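Local coordinates for protein BtGH115A (Bacteroides thetaiotaomicron, PDB 5BY3) that is a family GH115 4-O-methyl-alpha-glucuronidase with specificity for decorated arabinogalactans, at residues N527-L530 and N531-E535; S484-Q487 and E488-L492; L519-S522 and E523-N527. One frame throughout, in Å; residues are numbered along the deposited sequence.

Interaction 1: residues N527-L530 and N531-E535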
ATOM      1  N   ASN A 527      -8.270 -29.787  -2.786  1.00 47.54           N
ATOM      2  CA  ASN A 527      -9.097 -30.151  -1.618  1.00 48.20           C
ATOM      3  C   ASN A 527      -8.596 -29.546  -0.328  1.00 46.33           C
ATOM      4  O   ASN A 527      -9.385 -28.970   0.424  1.00 43.63           O
ATOM      5  CB  ASN A 527      -9.204 -31.669  -1.476  1.00 46.58           C
ATOM      6  CG  ASN A 527     -10.068 -32.273  -2.559  1.00 44.57           C
ATOM      7  OD1 ASN A 527     -10.919 -31.597  -3.103  1.00 37.94           O
ATOM      8  ND2 ASN A 527      -9.841 -33.531  -2.879  1.00 44.72           N
ATOM      9  N   GLU A 528      -7.290 -29.668  -0.107  1.00 44.87           N
ATOM     10  CA  GLU A 528      -6.622 -29.081   1.046  1.00 48.29           C
ATOM     11  C   GLU A 528      -6.895 -27.562   1.099  1.00 45.66           C
ATOM     12  O   GLU A 528      -7.318 -27.048   2.135  1.00 53.59           O
ATOM     13  CB  GLU A 528      -5.133 -29.461   1.019  1.00 51.52           C
ATOM     14  CG  GLU A 528      -4.314 -29.073   2.238  1.00 70.80           C
ATOM     15  CD  GLU A 528      -2.946 -29.745   2.279  1.00 88.30           C
ATOM     16  OE1 GLU A 528      -2.665 -30.613   1.419  1.00 91.50           O
ATOM     17  OE2 GLU A 528      -2.143 -29.411   3.187  1.00 97.63           O
ATOM     18  N   ARG A 529      -6.760 -26.869  -0.037  1.00 45.20           N
ATOM     19  CA  ARG A 529      -6.995 -25.422  -0.118  1.00 39.70           C
ATOM     20  C   ARG A 529      -8.494 -25.135   0.080  1.00 42.12           C
ATOM     21  O   ARG A 529      -8.867 -24.244   0.864  1.00 45.10           O
ATOM     22  CB  ARG A 529      -6.443 -24.834  -1.454  1.00 42.67           C
ATOM     23  CG  ARG A 529      -6.484 -23.297  -1.604  1.00 42.78           C
ATOM     24  CD  ARG A 529      -5.963 -22.769  -2.955  1.00 43.22           C
ATOM     25  NE  ARG A 529      -6.224 -21.326  -3.179  1.00 39.44           N
ATOM     26  CZ  ARG A 529      -5.434 -20.317  -2.757  1.00 39.19           C
ATOM     27  NH1 ARG A 529      -4.276 -20.553  -2.105  1.00 34.46           N
ATOM     28  NH2 ARG A 529      -5.795 -19.056  -3.012  1.00 35.21           N
ATOM     29  N   LEU A 530      -9.353 -25.865  -0.631  1.00 39.61           N
ATOM     30  CA  LEU A 530     -10.827 -25.728  -0.450  1.00 42.19           C
ATOM     31  C   LEU A 530     -11.318 -25.789   0.984  1.00 42.45           C
ATOM     32  O   LEU A 530     -12.210 -25.019   1.349  1.00 44.31           O
ATOM     33  CB  LEU A 530     -11.611 -26.733  -1.316  1.00 42.23           C
ATOM     34  CG  LEU A 530     -11.743 -26.208  -2.742  1.00 39.99           C
ATOM     35  CD1 LEU A 530     -12.410 -27.195  -3.680  1.00 36.62           C
ATOM     36  CD2 LEU A 530     -12.458 -24.861  -2.704  1.00 36.35           C
ATOM     37  N   ASN A 531     -10.693 -26.669   1.786  1.00 44.18           N
ATOM     38  CA  ASN A 531     -11.030 -26.875   3.193  1.00 45.06           C
ATOM     39  C   ASN A 531     -10.502 -25.844   4.142  1.00 47.33           C
ATOM     40  O   ASN A 531     -11.231 -25.466   5.082  1.00 48.53           O
ATOM     41  CB  ASN A 531     -10.625 -28.266   3.680  1.00 50.44           C
ATOM     42  CG  ASN A 531     -11.734 -29.278   3.465  1.00 63.95           C
ATOM     43  OD1 ASN A 531     -12.602 -29.467   4.327  1.00 75.39           O
ATOM     44  ND2 ASN A 531     -11.756 -29.887   2.286  1.00 57.27           N
ATOM     45  N   ALA A 532      -9.254 -25.405   3.914  1.00 39.99           N
ATOM     46  CA  ALA A 532      -8.668 -24.318   4.688  1.00 38.31           C
ATOM     47  C   ALA A 532      -9.587 -23.103   4.559  1.00 41.01           C
ATOM     48  O   ALA A 532      -9.923 -22.492   5.564  1.00 46.03           O
ATOM     49  CB  ALA A 532      -7.222 -24.004   4.248  1.00 35.72           C
ATOM     50  N   TYR A 533     -10.063 -22.818   3.342  1.00 41.63           N
ATOM     51  CA  TYR A 533     -11.005 -21.728   3.118  1.00 43.61           C
ATOM     52  C   TYR A 533     -12.373 -21.947   3.792  1.00 48.60           C
ATOM     53  O   TYR A 533     -12.894 -21.032   4.454  1.00 45.44           O
ATOM     54  CB  TYR A 533     -11.149 -21.358   1.626  1.00 42.89           C
ATOM     55  CG  TYR A 533     -10.184 -20.273   1.123  1.00 39.06           C
ATOM     56  CD1 TYR A 533     -10.129 -19.020   1.723  1.00 36.69           C
ATOM     57  CD2 TYR A 533      -9.348 -20.510   0.034  1.00 40.03           C
ATOM     58  CE1 TYR A 533      -9.282 -18.054   1.259  1.00 34.74           C
ATOM     59  CE2 TYR A 533      -8.466 -19.543  -0.432  1.00 33.42           C
ATOM     60  CZ  TYR A 533      -8.468 -18.317   0.162  1.00 34.15           C
ATOM     61  OH  TYR A 533      -7.608 -17.364  -0.287  1.00 33.46           O
ATOM     62  N   SER A 534     -12.915 -23.160   3.660  1.00 45.38           N
ATOM     63  CA  SER A 534     -14.102 -23.555   4.430  1.00 49.13           C
ATOM     64  C   SER A 534     -14.022 -23.208   5.930  1.00 47.47           C
ATOM     65  O   SER A 534     -14.949 -22.579   6.463  1.00 54.01           O
ATOM     66  CB  SER A 534     -14.442 -25.042   4.223  1.00 48.63           C
ATOM     67  OG  SER A 534     -15.162 -25.213   3.009  1.00 48.73           O
ATOM     68  N   GLU A 535     -12.930 -23.597   6.588  1.00 44.56           N
ATOM     69  CA  GLU A 535     -12.752 -23.330   8.029  1.00 45.64           C
ATOM     70  C   GLU A 535     -12.751 -21.824   8.309  1.00 45.66           C
ATOM     71  O   GLU A 535     -13.404 -21.371   9.254  1.00 42.09           O
ATOM     72  CB  GLU A 535     -11.503 -24.008   8.608  1.00 49.32           C
ATOM     73  CG  GLU A 535     -11.504 -25.546   8.581  1.00 64.62           C
ATOM     74  CD  GLU A 535     -12.539 -26.193   9.516  1.00 80.53           C
ATOM     75  OE1 GLU A 535     -12.450 -26.035  10.760  1.00 89.83           O
ATOM     76  OE2 GLU A 535     -13.456 -26.878   9.006  1.00 94.42           O
TER

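Interaction 2: residues S484-Q487 and E488-L492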
ATOM      1  N   SER A 484      -5.968 -15.268  13.673  1.00 44.12           N
ATOM      2  CA  SER A 484      -5.436 -16.391  12.894  1.00 47.06           C
ATOM      3  C   SER A 484      -6.150 -16.521  11.548  1.00 41.47           C
ATOM      4  O   SER A 484      -5.549 -16.931  10.575  1.00 42.96           O
ATOM      5  CB  SER A 484      -5.513 -17.713  13.678  1.00 47.18           C
ATOM      6  OG  SER A 484      -6.855 -18.178  13.748  1.00 51.11           O
ATOM      7  N   VAL A 485      -7.426 -16.169  11.506  1.00 41.62           N
ATOM      8  CA  VAL A 485      -8.176 -16.096  10.236  1.00 41.17           C
ATOM      9  C   VAL A 485      -7.600 -15.090   9.224  1.00 43.30           C
ATOM     10  O   VAL A 485      -7.407 -15.430   8.042  1.00 40.68           O
ATOM     11  CB  VAL A 485      -9.659 -15.851  10.489  1.00 38.51           C
ATOM     12  CG1 VAL A 485     -10.361 -15.382   9.247  1.00 35.52           C
ATOM     13  CG2 VAL A 485     -10.282 -17.134  11.025  1.00 39.67           C
HETATM   14  N   MSE A 486      -7.310 -13.873   9.691  1.00 46.77           N
HETATM   15  CA  MSE A 486      -6.693 -12.831   8.844  1.00 42.18           C
HETATM   16  C   MSE A 486      -5.336 -13.303   8.393  1.00 40.54           C
HETATM   17  O   MSE A 486      -4.991 -13.207   7.214  1.00 43.10           O
HETATM   18  CB  MSE A 486      -6.659 -11.493   9.590  1.00 41.30           C
HETATM   19  CG  MSE A 486      -8.035 -10.826   9.783  1.00 40.92           C
HETATM   20 SE   MSE A 486      -9.365 -11.104   8.342  1.00 45.38          SE
HETATM   21  CE  MSE A 486      -8.885  -9.668   7.111  1.00 41.79           C
ATOM     22  N   GLN A 487      -4.567 -13.863   9.315  1.00 40.33           N
ATOM     23  CA  GLN A 487      -3.275 -14.419   8.975  1.00 45.25           C
ATOM     24  C   GLN A 487      -3.390 -15.459   7.854  1.00 44.29           C
ATOM     25  O   GLN A 487      -2.602 -15.456   6.910  1.00 41.78           O
ATOM     26  CB  GLN A 487      -2.627 -15.027  10.200  1.00 46.84           C
ATOM     27  CG  GLN A 487      -2.109 -14.000  11.200  1.00 54.34           C
ATOM     28  CD  GLN A 487      -1.628 -14.646  12.491  1.00 56.00           C
ATOM     29  OE1 GLN A 487      -2.199 -15.643  12.957  1.00 60.59           O
ATOM     30  NE2 GLN A 487      -0.578 -14.084  13.076  1.00 54.39           N
ATOM     31  N   GLU A 488      -4.383 -16.331   7.955  1.00 42.18           N
ATOM     32  CA  GLU A 488      -4.497 -17.397   6.994  1.00 43.10           C
ATOM     33  C   GLU A 488      -4.985 -16.885   5.675  1.00 39.23           C
ATOM     34  O   GLU A 488      -4.567 -17.413   4.659  1.00 45.07           O
ATOM     35  CB  GLU A 488      -5.390 -18.530   7.502  1.00 45.93           C
ATOM     36  CG  GLU A 488      -4.644 -19.474   8.430  1.00 48.57           C
ATOM     37  CD  GLU A 488      -3.534 -20.219   7.719  1.00 53.54           C
ATOM     38  OE1 GLU A 488      -3.930 -21.016   6.811  1.00 45.30           O
ATOM     39  OE2 GLU A 488      -2.317 -19.996   8.082  1.00 47.90           O
ATOM     40  N   HIS A 489      -5.833 -15.852   5.723  1.00 35.48           N
ATOM     41  CA  HIS A 489      -6.344 -15.061   4.577  1.00 32.30           C
ATOM     42  C   HIS A 489      -5.193 -14.517   3.760  1.00 33.78           C
ATOM     43  O   HIS A 489      -5.104 -14.778   2.539  1.00 36.02           O
ATOM     44  CB  HIS A 489      -7.183 -13.924   5.110  1.00 30.65           C
ATOM     45  CG  HIS A 489      -7.880 -13.107   4.075  1.00 36.24           C
ATOM     46  ND1 HIS A 489      -8.817 -13.635   3.207  1.00 40.71           N
ATOM     47  CD2 HIS A 489      -7.840 -11.771   3.821  1.00 36.95           C
ATOM     48  CE1 HIS A 489      -9.282 -12.671   2.424  1.00 38.90           C
ATOM     49  NE2 HIS A 489      -8.718 -11.528   2.785  1.00 39.93           N
ATOM     50  N   TYR A 490      -4.279 -13.811   4.422  1.00 30.85           N
ATOM     51  CA  TYR A 490      -3.162 -13.194   3.705  1.00 32.89           C
ATOM     52  C   TYR A 490      -2.154 -14.210   3.137  1.00 35.63           C
ATOM     53  O   TYR A 490      -1.532 -13.982   2.097  1.00 39.53           O
ATOM     54  CB  TYR A 490      -2.479 -12.155   4.572  1.00 32.58           C
ATOM     55  CG  TYR A 490      -3.382 -11.011   4.959  1.00 32.33           C
ATOM     56  CD1 TYR A 490      -4.147 -10.339   3.996  1.00 35.42           C
ATOM     57  CD2 TYR A 490      -3.464 -10.577   6.272  1.00 34.56           C
ATOM     58  CE1 TYR A 490      -4.963  -9.262   4.334  1.00 33.19           C
ATOM     59  CE2 TYR A 490      -4.288  -9.490   6.626  1.00 34.77           C
ATOM     60  CZ  TYR A 490      -5.031  -8.841   5.644  1.00 33.05           C
ATOM     61  OH  TYR A 490      -5.876  -7.778   5.966  1.00 39.05           O
ATOM     62  N   ARG A 491      -2.058 -15.352   3.786  1.00 33.68           N
ATOM     63  CA  ARG A 491      -1.095 -16.361   3.420  1.00 39.67           C
ATOM     64  C   ARG A 491      -1.573 -17.137   2.183  1.00 40.03           C
ATOM     65  O   ARG A 491      -0.785 -17.403   1.250  1.00 37.67           O
ATOM     66  CB  ARG A 491      -0.830 -17.266   4.627  1.00 41.84           C
ATOM     67  CG  ARG A 491      -0.076 -18.530   4.317  1.00 42.12           C
ATOM     68  CD  ARG A 491      -0.484 -19.645   5.273  1.00 41.39           C
ATOM     69  NE  ARG A 491      -0.192 -20.840   4.536  1.00 49.29           N
ATOM     70  CZ  ARG A 491      -1.012 -21.847   4.342  1.00 45.96           C
ATOM     71  NH1 ARG A 491      -2.194 -21.877   4.903  1.00 41.22           N
ATOM     72  NH2 ARG A 491      -0.605 -22.852   3.585  1.00 59.09           N
ATOM     73  N   LEU A 492      -2.872 -17.441   2.150  1.00 35.61           N
ATOM     74  CA  LEU A 492      -3.436 -18.147   1.026  1.00 32.18           C
ATOM     75  C   LEU A 492      -3.575 -17.245  -0.227  1.00 34.00           C
ATOM     76  O   LEU A 492      -3.467 -17.748  -1.370  1.00 31.48           O
ATOM     77  CB  LEU A 492      -4.772 -18.755   1.416  1.00 30.39           C
ATOM     78  CG  LEU A 492      -4.810 -19.923   2.413  1.00 32.67           C
ATOM     79  CD1 LEU A 492      -6.167 -19.891   3.071  1.00 33.51           C
ATOM     80  CD2 LEU A 492      -4.566 -21.314   1.814  1.00 30.89           C
TER

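Interaction 3: residues L519-S522 and E523-N527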
ATOM      1  N   LEU A 519      -5.026 -24.434 -12.701  1.00 41.36           N
ATOM      2  CA  LEU A 519      -3.824 -24.085 -11.987  1.00 42.17           C
ATOM      3  C   LEU A 519      -3.045 -25.386 -11.917  1.00 40.00           C
ATOM      4  O   LEU A 519      -3.679 -26.445 -11.892  1.00 38.55           O
ATOM      5  CB  LEU A 519      -4.183 -23.556 -10.598  1.00 39.61           C
ATOM      6  CG  LEU A 519      -4.881 -22.195 -10.687  1.00 40.87           C
ATOM      7  CD1 LEU A 519      -5.871 -22.063  -9.573  1.00 38.37           C
ATOM      8  CD2 LEU A 519      -3.884 -21.048 -10.654  1.00 42.02           C
ATOM      9  N   PRO A 520      -1.683 -25.331 -11.926  1.00 38.78           N
ATOM     10  CA  PRO A 520      -0.941 -26.619 -11.927  1.00 36.70           C
ATOM     11  C   PRO A 520      -0.866 -27.264 -10.528  1.00 42.06           C
ATOM     12  O   PRO A 520       0.237 -27.426  -9.949  1.00 40.00           O
ATOM     13  CB  PRO A 520       0.454 -26.233 -12.467  1.00 36.27           C
ATOM     14  CG  PRO A 520       0.602 -24.743 -12.203  1.00 36.64           C
ATOM     15  CD  PRO A 520      -0.787 -24.151 -12.034  1.00 33.94           C
ATOM     16  N   TRP A 521      -2.039 -27.603  -9.976  1.00 42.23           N
ATOM     17  CA  TRP A 521      -2.122 -28.187  -8.637  1.00 40.48           C
ATOM     18  C   TRP A 521      -2.851 -29.547  -8.675  1.00 44.37           C
ATOM     19  O   TRP A 521      -3.707 -29.765  -9.522  1.00 49.46           O
ATOM     20  CB  TRP A 521      -2.815 -27.230  -7.657  1.00 41.37           C
ATOM     21  CG  TRP A 521      -2.247 -25.828  -7.491  1.00 45.17           C
ATOM     22  CD1 TRP A 521      -0.972 -25.366  -7.827  1.00 50.63           C
ATOM     23  CD2 TRP A 521      -2.928 -24.703  -6.911  1.00 43.88           C
ATOM     24  NE1 TRP A 521      -0.855 -24.019  -7.505  1.00 48.02           N
ATOM     25  CE2 TRP A 521      -2.040 -23.592  -6.959  1.00 42.51           C
ATOM     26  CE3 TRP A 521      -4.216 -24.518  -6.378  1.00 37.63           C
ATOM     27  CZ2 TRP A 521      -2.396 -22.348  -6.473  1.00 39.72           C
ATOM     28  CZ3 TRP A 521      -4.562 -23.306  -5.925  1.00 37.18           C
ATOM     29  CH2 TRP A 521      -3.660 -22.224  -5.944  1.00 39.93           C
ATOM     30  N   SER A 522      -2.501 -30.455  -7.769  1.00 40.40           N
ATOM     31  CA  SER A 522      -3.150 -31.763  -7.689  1.00 39.27           C
ATOM     32  C   SER A 522      -4.528 -31.676  -7.052  1.00 40.16           C
ATOM     33  O   SER A 522      -4.811 -30.733  -6.335  1.00 49.41           O
ATOM     34  CB  SER A 522      -2.321 -32.675  -6.813  1.00 33.63           C
ATOM     35  OG  SER A 522      -2.394 -32.196  -5.474  1.00 39.66           O
ATOM     36  N   GLU A 523      -5.361 -32.682  -7.285  1.00 40.52           N
ATOM     37  CA  GLU A 523      -6.623 -32.861  -6.562  1.00 42.08           C
ATOM     38  C   GLU A 523      -6.500 -32.707  -5.051  1.00 42.54           C
ATOM     39  O   GLU A 523      -7.288 -31.973  -4.421  1.00 44.50           O
ATOM     40  CB  GLU A 523      -7.280 -34.191  -6.910  1.00 39.41           C
ATOM     41  CG  GLU A 523      -8.798 -34.033  -6.939  1.00 53.03           C
ATOM     42  CD  GLU A 523      -9.577 -35.339  -7.005  1.00 54.11           C
ATOM     43  OE1 GLU A 523      -9.073 -36.302  -7.614  1.00 50.19           O
ATOM     44  OE2 GLU A 523     -10.709 -35.370  -6.474  1.00 53.94           O
ATOM     45  N   ARG A 524      -5.486 -33.360  -4.493  1.00 46.02           N
ATOM     46  CA  ARG A 524      -5.176 -33.288  -3.063  1.00 49.73           C
ATOM     47  C   ARG A 524      -4.940 -31.825  -2.608  1.00 46.85           C
ATOM     48  O   ARG A 524      -5.658 -31.334  -1.738  1.00 48.48           O
ATOM     49  CB  ARG A 524      -4.030 -34.252  -2.711  1.00 51.60           C
ATOM     50  CG  ARG A 524      -3.615 -34.259  -1.247  1.00 64.95           C
ATOM     51  CD  ARG A 524      -2.249 -34.898  -1.106  1.00 73.25           C
ATOM     52  NE  ARG A 524      -1.357 -34.132  -0.218  1.00 96.59           N
ATOM     53  CZ  ARG A 524      -0.577 -33.101  -0.575  1.00101.40           C
ATOM     54  NH1 ARG A 524      -0.554 -32.654  -1.828  1.00 99.83           N
ATOM     55  NH2 ARG A 524       0.189 -32.500   0.337  1.00101.31           N
ATOM     56  N   GLU A 525      -4.002 -31.123  -3.248  1.00 47.20           N
ATOM     57  CA  GLU A 525      -3.728 -29.685  -2.974  1.00 46.51           C
ATOM     58  C   GLU A 525      -4.976 -28.784  -3.117  1.00 42.45           C
ATOM     59  O   GLU A 525      -5.157 -27.831  -2.357  1.00 41.04           O
ATOM     60  CB  GLU A 525      -2.597 -29.158  -3.885  1.00 47.90           C
ATOM     61  CG  GLU A 525      -1.204 -29.693  -3.551  1.00 54.82           C
ATOM     62  CD  GLU A 525      -0.145 -29.530  -4.667  1.00 60.13           C
ATOM     63  OE1 GLU A 525      -0.484 -29.485  -5.871  1.00 58.70           O
ATOM     64  OE2 GLU A 525       1.071 -29.505  -4.336  1.00 66.11           O
ATOM     65  N   ILE A 526      -5.835 -29.103  -4.083  1.00 37.72           N
ATOM     66  CA  ILE A 526      -7.060 -28.336  -4.310  1.00 39.57           C
ATOM     67  C   ILE A 526      -8.021 -28.521  -3.139  1.00 44.59           C
ATOM     68  O   ILE A 526      -8.489 -27.533  -2.551  1.00 48.97           O
ATOM     69  CB  ILE A 526      -7.715 -28.701  -5.658  1.00 37.22           C
ATOM     70  CG1 ILE A 526      -6.875 -28.178  -6.812  1.00 35.41           C
ATOM     71  CG2 ILE A 526      -9.118 -28.136  -5.756  1.00 37.98           C
ATOM     72  CD1 ILE A 526      -7.177 -28.841  -8.133  1.00 39.02           C
ATOM     73  N   ASN A 527      -8.270 -29.787  -2.786  1.00 47.54           N
ATOM     74  CA  ASN A 527      -9.097 -30.151  -1.618  1.00 48.20           C
ATOM     75  C   ASN A 527      -8.596 -29.546  -0.328  1.00 46.33           C
ATOM     76  O   ASN A 527      -9.385 -28.970   0.424  1.00 43.63           O
ATOM     77  CB  ASN A 527      -9.204 -31.669  -1.476  1.00 46.58           C
ATOM     78  CG  ASN A 527     -10.068 -32.273  -2.559  1.00 44.57           C
ATOM     79  OD1 ASN A 527     -10.919 -31.597  -3.103  1.00 37.94           O
ATOM     80  ND2 ASN A 527      -9.841 -33.531  -2.879  1.00 44.72           N
TER

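Interaction 1: residues N527-L530 and N531-E535
N527 to N531, E528 to A532, R529 to Y533 and L530 to S534 are joined in turn by backbone N-H to C=O bonds of 3.0 to 3.1 Å from N to O, the i to i+4 repeat of an alpha-helix, here in helix 523-543. The first carbonyl is gripped twice. N531 N bonds to N527 O, and N531 ND2 reaches the same oxygen at 3.2 Å from the opposite face of the carbonyl plane; that amide bond is nearly straight (168°), although its donor stands above the plane. A side chain thus doubles a backbone bond. S534 OG adds a weak bond to L530 O. One turn apart on another face, R529 and Y533 lie side by side and point the same way. With CG anti to the backbone N (chi1 -173°) and the chain extended as far as NE, R529 runs out alongside the tyrosine. Y533 CE2 then lies over one guanidinium face, 3.7 Å from R529 NH2, with the two planes 79° apart. N570 on helix 552-580 bonds R529 NE, and R571 bonds S534 OG; L530 packs on Y575 of that helix, while Y533 also meets L492 on helix 476-495.

Interaction 2: residues S484-Q487 and E488-L492
S484 to E488, V485 to H489, M486 to Y490 and Q487 to R491 are linked by successive i to i+4 backbone bonds, so the two segments form one unbroken run of alpha-helix inside helix 476-495. The side chains illustrate how a single helix sorts its surroundings, with an apolar and aromatic group on one side and a charged pair on another.

M486, a selenomethionine in this structure, leaves the backbone with CG beside its own N (chi1 -71°) and bends again further along. These bends carry its methyl along the helix to the next turn. There CE touches both aromatic residues, 4.0 Å from H489 CD2 and 3.7 Å from Y490 OH. M486 and H489 run side by side in the same direction, and SE lies 5.3 Å from the centre of the imidazole, a sulfur-aromatic type of contact made obliquely. Y490 instead slants across M486. One ortho carbon of its ring, CD2, lies 3.2 Å from M486 O, the carbonyl that takes the backbone bond of Y490.

Neighbouring helices enclose this side. M486 rests on L466 and L470 of helix 462-473, H489 on P562, V563 and A566 of helix 552-580, and Y490 on Y442 and Q443 of helix 441-452. V485 meets T539 and V540 of helix 523-543.

The charged pair is E488 and R491, three residues apart. E488 CG packs 3.4 Å from S484 O, and the bent glutamate chain turns its carboxylate toward the arginine. The arginine has a second partner, Y665 O, bonded by NE, which would limit rotation of the guanidinium. In the salt bridge itself, R491 NH1 meets E488 OE1 at 2.7 Å on the syn side of the carboxylate, close to the guanidinium plane, though the N-H to oxygen line is markedly bent (131°).

Interaction 3: residues L519-S522 and E523-N527
E525 folds back over S522, the N-cap residue of helix 523-543, and the two form a capping box. The glutamate can be followed outward. CG lies beside the backbone N (chi1 -71°), a torsion that turns the chain back toward the helix start; CB and CG each pack 3.4 Å from S522 OG. Beyond CG the chain is extended, and CD lies 3.6 Å from S522 OG. At the tip, OE1 accepts the N-H of S522 at 2.9 Å in a nearly straight bond (170°) on the anti side of the carboxylate, while also resting 3.5 Å from W521 CA. The reciprocal bond runs from E525 N to S522 OG, again 2.9 Å and equally straight. S522 OG, held between its own N and carbonyl carbon (chi1 68°), has a second partner in D640 OD1, which also forms a salt bridge with R524 NH1. The helix proper begins where I526 N bonds S522 O, and CG1 of that isoleucine lies 3.3 Å from the same oxygen. An alanine in place of E525 is likely to leave the N-H of S522 without its acceptor and the backbone at S522 freer to move. The box thus satisfies two backbone N-H groups that lack a helical carbonyl, and the carboxylate's negative charge probably suits the positive end of the helix dipole.

Overall arrangement
Interactions 1 and 3 follow one another on helix 523-543 and share N527, their centres about 11 Å apart: interaction 3 starts the helix and interaction 1 continues it. R529 connects all three. Its CD packs 3.3 Å from W521 CZ3 of interaction 3, and its NH1 lies 3.0 Å from L492 O of interaction 2, probably a hydrogen bond. Y533 OH adds packing at 3.6 Å from L492 CB, and the centres of interactions 1 and 2 are about 12 Å apart. Interactions 2 and 3 do not touch, their nearest atoms about 6 Å apart. The nickel ion, bound at L404 and D436, is about 13 Å from the H489 side chain, outside all three contacts.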